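Long-range contacts in AvrRxo1-ORF1 (Xanthomonas oryzae pv. oryzicola, PDB 4Z8T), which is a type III effector with a polynucleotide kinase domain and probably acts as a P-loop kinase of the zeta-toxin type: residues A[55-59]-A[146-152]; A[62-66]-A[151-155]. All blocks are in the same frame, centred on the assembly; numbering follows the deposited sequence.

Contact 1 of 2, residues A[55-59]-A[146-152]; sequences AESLE and TGSGAIA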
ATOM      1  N   ALA A  55     -17.738 -20.940 -32.943  1.00 18.32           N
ATOM      2  CA  ALA A  55     -18.183 -19.881 -33.844  1.00 17.90           C
ATOM      3  C   ALA A  55     -19.611 -20.089 -34.330  1.00 18.41           C
ATOM      4  O   ALA A  55     -20.387 -19.133 -34.417  1.00 20.47           O
ATOM      5  CB  ALA A  55     -17.230 -19.748 -35.019  1.00 18.02           C
ATOM      6  N   GLU A  56     -19.967 -21.328 -34.647  1.00 20.44           N
ATOM      7  CA  GLU A  56     -21.320 -21.591 -35.127  1.00 19.76           C
ATOM      8  C   GLU A  56     -22.330 -21.422 -34.005  1.00 19.77           C
ATOM      9  O   GLU A  56     -23.438 -20.933 -34.240  1.00 21.18           O
ATOM     10  CB  GLU A  56     -21.432 -22.993 -35.732  1.00 21.26           C
ATOM     11  CG  GLU A  56     -20.635 -23.218 -37.013  1.00 25.26           C
ATOM     12  CD  GLU A  56     -21.209 -22.515 -38.234  1.00 26.20           C
ATOM     13  OE1 GLU A  56     -22.276 -21.872 -38.141  1.00 31.03           O
ATOM     14  OE2 GLU A  56     -20.582 -22.614 -39.315  1.00 29.04           O
ATOM     15  N   SER A  57     -21.962 -21.816 -32.782  1.00 20.23           N
ATOM     16  CA  SER A  57     -22.836 -21.582 -31.627  1.00 19.87           C
ATOM     17  C   SER A  57     -23.096 -20.106 -31.406  1.00 18.69           C
ATOM     18  O   SER A  57     -24.249 -19.693 -31.261  1.00 19.66           O
ATOM     19  CB  SER A  57     -22.257 -22.202 -30.347  1.00 18.11           C
ATOM     20  OG  SER A  57     -23.100 -21.956 -29.223  1.00 20.50           O
ATOM     21  N   LEU A  58     -22.020 -19.320 -31.376  1.00 17.30           N
ATOM     22  CA  LEU A  58     -22.133 -17.881 -31.164  1.00 18.13           C
ATOM     23  C   LEU A  58     -22.987 -17.213 -32.242  1.00 17.01           C
ATOM     24  O   LEU A  58     -23.823 -16.370 -31.932  1.00 19.72           O
ATOM     25  CB  LEU A  58     -20.739 -17.252 -31.124  1.00 17.26           C
ATOM     26  CG  LEU A  58     -19.924 -17.678 -29.900  1.00 18.21           C
ATOM     27  CD1 LEU A  58     -18.430 -17.403 -30.103  1.00 17.21           C
ATOM     28  CD2 LEU A  58     -20.424 -16.960 -28.637  1.00 15.84           C
ATOM     29  N   GLU A  59     -22.791 -17.599 -33.501  1.00 18.53           N
ATOM     30  CA  GLU A  59     -23.550 -16.964 -34.586  1.00 19.44           C
ATOM     31  C   GLU A  59     -25.034 -17.314 -34.510  1.00 21.10           C
ATOM     32  O   GLU A  59     -25.906 -16.459 -34.720  1.00 20.84           O
ATOM     33  CB  GLU A  59     -22.980 -17.355 -35.951  1.00 19.73           C
ATOM     34  CG  GLU A  59     -23.748 -16.736 -37.116  1.00 24.36           C
ATOM     35  CD  GLU A  59     -23.154 -17.117 -38.438  1.00 29.29           C
ATOM     36  OE1 GLU A  59     -21.934 -16.920 -38.607  1.00 27.25           O
ATOM     37  OE2 GLU A  59     -23.905 -17.621 -39.305  1.00 31.44           O
ATOM     38  N   THR A 146     -17.817 -18.906 -41.100  1.00 22.90           N
ATOM     39  CA  THR A 146     -18.824 -19.890 -40.735  1.00 24.86           C
ATOM     40  C   THR A 146     -19.574 -20.318 -41.992  1.00 25.87           C
ATOM     41  O   THR A 146     -19.230 -19.897 -43.104  1.00 28.43           O
ATOM     42  CB  THR A 146     -19.835 -19.300 -39.788  1.00 23.80           C
ATOM     43  OG1 THR A 146     -20.545 -18.261 -40.469  1.00 25.16           O
ATOM     44  CG2 THR A 146     -19.134 -18.705 -38.557  1.00 22.12           C
ATOM     45  N   GLY A 147     -20.618 -21.124 -41.803  1.00 26.82           N
ATOM     46  CA  GLY A 147     -21.429 -21.599 -42.915  1.00 29.35           C
ATOM     47  C   GLY A 147     -22.263 -20.522 -43.594  1.00 33.35           C
ATOM     48  O   GLY A 147     -22.732 -20.712 -44.718  1.00 33.68           O
ATOM     49  N   SER A 148     -22.456 -19.391 -42.923  1.00 30.54           N
ATOM     50  CA  SER A 148     -23.198 -18.278 -43.502  1.00 31.30           C
ATOM     51  C   SER A 148     -22.263 -17.328 -44.241  1.00 30.73           C
ATOM     52  O   SER A 148     -22.703 -16.299 -44.771  1.00 35.45           O
ATOM     53  CB  SER A 148     -23.939 -17.504 -42.417  1.00 34.13           C
ATOM     54  OG  SER A 148     -23.046 -16.668 -41.699  1.00 32.31           O
ATOM     55  N   GLY A 149     -20.972 -17.658 -44.258  1.00 28.60           N
ATOM     56  CA  GLY A 149     -19.966 -16.809 -44.884  1.00 28.72           C
ATOM     57  C   GLY A 149     -19.481 -15.659 -44.017  1.00 27.63           C
ATOM     58  O   GLY A 149     -18.619 -14.873 -44.426  1.00 27.63           O
ATOM     59  N   ALA A 150     -20.037 -15.556 -42.812  1.00 26.68           N
ATOM     60  CA  ALA A 150     -19.640 -14.506 -41.886  1.00 26.24           C
ATOM     61  C   ALA A 150     -18.313 -14.877 -41.239  1.00 22.19           C
ATOM     62  O   ALA A 150     -17.984 -16.063 -41.105  1.00 22.11           O
ATOM     63  CB  ALA A 150     -20.698 -14.302 -40.824  1.00 25.58           C
ATOM     64  N   ILE A 151     -17.556 -13.858 -40.854  1.00 22.56           N
ATOM     65  CA  ILE A 151     -16.302 -14.055 -40.141  1.00 21.25           C
ATOM     66  C   ILE A 151     -16.611 -14.767 -38.826  1.00 19.42           C
ATOM     67  O   ILE A 151     -17.561 -14.413 -38.128  1.00 20.43           O
ATOM     68  CB  ILE A 151     -15.609 -12.693 -39.893  1.00 24.31           C
ATOM     69  CG1 ILE A 151     -14.922 -12.214 -41.179  1.00 24.70           C
ATOM     70  CG2 ILE A 151     -14.590 -12.777 -38.779  1.00 23.09           C
ATOM     71  CD1 ILE A 151     -13.650 -12.986 -41.532  1.00 26.10           C
ATOM     72  N   ALA A 152     -15.814 -15.779 -38.490  1.00 18.68           N
ATOM     73  CA  ALA A 152     -16.001 -16.531 -37.255  1.00 18.65           C
ATOM     74  C   ALA A 152     -15.598 -15.726 -36.020  1.00 17.58           C
ATOM     75  O   ALA A 152     -14.526 -15.128 -35.980  1.00 19.03           O
ATOM     76  CB  ALA A 152     -15.176 -17.811 -37.305  1.00 17.64           C
TER
HETATM   77  O   HOH W   1     -20.124 -15.388 -37.340  1.00 23.91           O

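Contact 2 of 2, residues A[62-66]-A[151-155]; sequences GCQPT and IASIV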
ATOM      1  N   GLY A  62     -26.932 -15.253 -32.327  1.00 19.27           N
ATOM      2  CA  GLY A  62     -27.096 -13.874 -32.766  1.00 21.63           C
ATOM      3  C   GLY A  62     -25.925 -12.935 -32.551  1.00 24.21           C
ATOM      4  O   GLY A  62     -26.064 -11.714 -32.682  1.00 23.74           O
ATOM      5  N   CYS A  63     -24.771 -13.502 -32.232  1.00 19.55           N
ATOM      6  CA  CYS A  63     -23.574 -12.717 -31.957  1.00 20.98           C
ATOM      7  C   CYS A  63     -22.919 -12.287 -33.271  1.00 20.11           C
ATOM      8  O   CYS A  63     -22.587 -13.122 -34.119  1.00 20.22           O
ATOM      9  CB  CYS A  63     -22.605 -13.568 -31.122  1.00 22.29           C
ATOM     10  SG  CYS A  63     -21.219 -12.669 -30.411  1.00 24.75           S
ATOM     11  N   GLN A  64     -22.730 -10.984 -33.449  1.00 20.98           N
ATOM     12  CA  GLN A  64     -21.988 -10.501 -34.607  1.00 21.16           C
ATOM     13  C   GLN A  64     -20.529 -10.941 -34.491  1.00 18.97           C
ATOM     14  O   GLN A  64     -20.102 -11.348 -33.406  1.00 19.16           O
ATOM     15  CB  GLN A  64     -22.093  -8.974 -34.714  1.00 22.31           C
ATOM     16  CG  GLN A  64     -21.423  -8.191 -33.598  1.00 26.70           C
ATOM     17  CD  GLN A  64     -21.810  -6.720 -33.624  1.00 33.48           C
ATOM     18  OE1 GLN A  64     -21.862  -6.100 -34.687  1.00 37.84           O
ATOM     19  NE2 GLN A  64     -22.097  -6.160 -32.452  1.00 36.80           N
ATOM     20  N   PRO A  65     -19.757 -10.866 -35.594  1.00 20.36           N
ATOM     21  CA  PRO A  65     -18.381 -11.363 -35.491  1.00 17.67           C
ATOM     22  C   PRO A  65     -17.608 -10.606 -34.423  1.00 18.27           C
ATOM     23  O   PRO A  65     -17.577  -9.367 -34.423  1.00 18.59           O
ATOM     24  CB  PRO A  65     -17.806 -11.099 -36.887  1.00 18.47           C
ATOM     25  CG  PRO A  65     -19.001 -11.236 -37.774  1.00 19.38           C
ATOM     26  CD  PRO A  65     -20.141 -10.614 -36.997  1.00 20.66           C
ATOM     27  N   THR A  66     -17.032 -11.363 -33.490  1.00 17.10           N
ATOM     28  CA  THR A  66     -16.509 -10.805 -32.251  1.00 16.10           C
ATOM     29  C   THR A  66     -15.215 -11.517 -31.898  1.00 17.36           C
ATOM     30  O   THR A  66     -15.065 -12.721 -32.138  1.00 16.87           O
ATOM     31  CB  THR A  66     -17.538 -11.007 -31.099  1.00 17.31           C
ATOM     32  OG1 THR A  66     -18.714 -10.224 -31.364  1.00 18.29           O
ATOM     33  CG2 THR A  66     -16.978 -10.561 -29.751  1.00 17.58           C
ATOM     34  N   ILE A 151     -17.556 -13.858 -40.854  1.00 22.56           N
ATOM     35  CA  ILE A 151     -16.302 -14.055 -40.141  1.00 21.25           C
ATOM     36  C   ILE A 151     -16.611 -14.767 -38.826  1.00 19.42           C
ATOM     37  O   ILE A 151     -17.561 -14.413 -38.128  1.00 20.43           O
ATOM     38  CB  ILE A 151     -15.609 -12.693 -39.893  1.00 24.31           C
ATOM     39  CG1 ILE A 151     -14.922 -12.214 -41.179  1.00 24.70           C
ATOM     40  CG2 ILE A 151     -14.590 -12.777 -38.779  1.00 23.09           C
ATOM     41  CD1 ILE A 151     -13.650 -12.986 -41.532  1.00 26.10           C
ATOM     42  N   ALA A 152     -15.814 -15.779 -38.490  1.00 18.68           N
ATOM     43  CA  ALA A 152     -16.001 -16.531 -37.255  1.00 18.65           C
ATOM     44  C   ALA A 152     -15.598 -15.726 -36.020  1.00 17.58           C
ATOM     45  O   ALA A 152     -14.526 -15.128 -35.980  1.00 19.03           O
ATOM     46  CB  ALA A 152     -15.176 -17.811 -37.305  1.00 17.64           C
ATOM     47  N   SER A 153     -16.444 -15.750 -34.998  1.00 15.42           N
ATOM     48  CA  SER A 153     -16.064 -15.204 -33.697  1.00 15.57           C
ATOM     49  C   SER A 153     -15.003 -16.104 -33.086  1.00 17.59           C
ATOM     50  O   SER A 153     -15.003 -17.321 -33.298  1.00 18.54           O
ATOM     51  CB  SER A 153     -17.266 -15.135 -32.761  1.00 16.52           C
ATOM     52  OG  SER A 153     -18.108 -14.047 -33.113  1.00 17.65           O
ATOM     53  N   ILE A 154     -14.092 -15.506 -32.332  1.00 15.51           N
ATOM     54  CA  ILE A 154     -12.982 -16.257 -31.754  1.00 15.46           C
ATOM     55  C   ILE A 154     -12.751 -15.809 -30.320  1.00 15.70           C
ATOM     56  O   ILE A 154     -13.205 -14.745 -29.906  1.00 16.11           O
ATOM     57  CB  ILE A 154     -11.672 -16.104 -32.577  1.00 17.76           C
ATOM     58  CG1 ILE A 154     -11.196 -14.645 -32.580  1.00 18.38           C
ATOM     59  CG2 ILE A 154     -11.863 -16.610 -33.997  1.00 19.33           C
ATOM     60  CD1 ILE A 154      -9.893 -14.413 -33.378  1.00 22.65           C
ATOM     61  N   VAL A 155     -12.033 -16.629 -29.564  1.00 15.20           N
ATOM     62  CA  VAL A 155     -11.756 -16.319 -28.167  1.00 15.54           C
ATOM     63  C   VAL A 155     -10.263 -16.318 -27.927  1.00 19.50           C
ATOM     64  O   VAL A 155      -9.578 -17.284 -28.267  1.00 20.14           O
ATOM     65  CB  VAL A 155     -12.389 -17.356 -27.215  1.00 15.48           C
ATOM     66  CG1 VAL A 155     -12.180 -16.933 -25.757  1.00 17.64           C
ATOM     67  CG2 VAL A 155     -13.852 -17.529 -27.512  1.00 18.42           C
TER
HETATM   68  O   HOH W   2     -20.480 -14.728 -33.602  1.00 22.46           O

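Contact 1 of 2, residues A[55-59]-A[146-152]
Two glutamates on the last turns of helix 34-60, E56 and E59, hold the beta turn T146-G149 by polar side-chain contacts, in the loop that leads from helix 123-141 into strand 154-157. E59 does most of the work. Its CG is anti to the backbone N (chi1 179°) and the chain runs straight on from there, which carries the carboxylate out to the turn, where each oxygen receives a hydroxyl. T146 OG1 donates to E59 OE1 at 2.7 Å, on the syn side and slightly out of the carboxylate plane; S148 OG donates to E59 OE2, also at 2.7 Å, but from above that plane, 35° out of it. A water gives OE1 its second bond (2.7 Å from E59 OE1), the carboxylate's third, and also donates to the carbonyl oxygen of I151, so E59 reaches the strand lead-in indirectly.

The turn is type I, closed by G149 N to T146 O and backed by T146 N to A150 O, and the T146 and S148 hydroxyls also accept weak bonds from the amides of S148 and A150. E56 takes a different route: bent at chi2 (-72°), it swings its carboxylate over CB of T146 and accepts the amide of G147 on the syn lone pair of OE2, with G147 N 2.9 Å from E56 OE2. Three donors round the E59 carboxylate would probably favour its charged form.

Within the zeta-toxin-like P-loop fold, this helix precedes strand 66-71, and the turn precedes the neighbouring parallel strand. Deeper in, the polar layer gives way to methyl packing: A55 CB lies 3.6 Å from A152 CB, and T146 CG2, 4.2 Å from A55 CB, lies between this methyl pair and the E59 carboxylate.

Contact 2 of 2, residues A[62-66]-A[151-155]
One serine hydroxyl, S153 OG, stands where a backbone partner might be expected and takes the amide of T66, just as the two chains begin to pair. T66 N lies 2.9 Å from S153 OG, and the bond is rather bent, with 135° at the hydrogen. The serine reaches it because OG is anti to its own carbonyl carbon (chi1 -76°), which turns the hydroxyl across to the start of the other strand. Water 2 is bound by the same oxygen and donates to the carbonyl oxygen of C63, so S153 touches the 62-66 loop both directly and through solvent.

One residue on, ordinary backbone pairing takes over: I154 N donates to T66 O at 3.0 Å. That carbonyl oxygen also receives a close CA-H contact from S153, whose CA is 3.1 Å from T66 O. T66 is fixed from its own side too. Its OG1 donates to the carbonyl oxygen of Q64 at 2.7 Å, coming in above the carbonyl plane; this bond spans P65 and ties the threonine to the residue before the proline.

The apolar part of the contact is P65 against I151. The CB-CG edge of the pyrrolidine ring rests on the carbonyl oxygen of I151, P65 CG being 3.5 Å from I151 O, while P65 CB meets both CB and CG2 of I151. On the other side of the segment, strand 179-185 is close by, and K179 pairs with P65 through the backbone. G62, of positive phi, is the C-prime residue of a Schellman motif that ends helix 34-60, so the chain leaves the helix and enters strand 66-71 within a few residues. Strand 154-157 runs parallel beside strand 66-71, the strand that leads into the probable Walker A loop, as expected of a P-loop kinase fold.

Contacts 1 and 2 share I151 and A152, their centres about 7 Å apart, so the chain after the 146-149 turn passes from the end of helix 34-60 to the start of strand 66-71. The helix end joins them: L58 O is 3.0 Å from C63 N, a probable hydrogen bond, and L58 CD1 packs on S153 CB at 3.7 Å. R178 binds the carbonyl oxygen of A152. Strand 66-71 leads into a probable Walker A loop (G72, G77, K78, T79) at its far end; contact 2 lies at its beginning and contact 1 on the helix before it. A bound sulfate, probably from the crystallisation liquor, lies about 5 Å from the side chain of Q64.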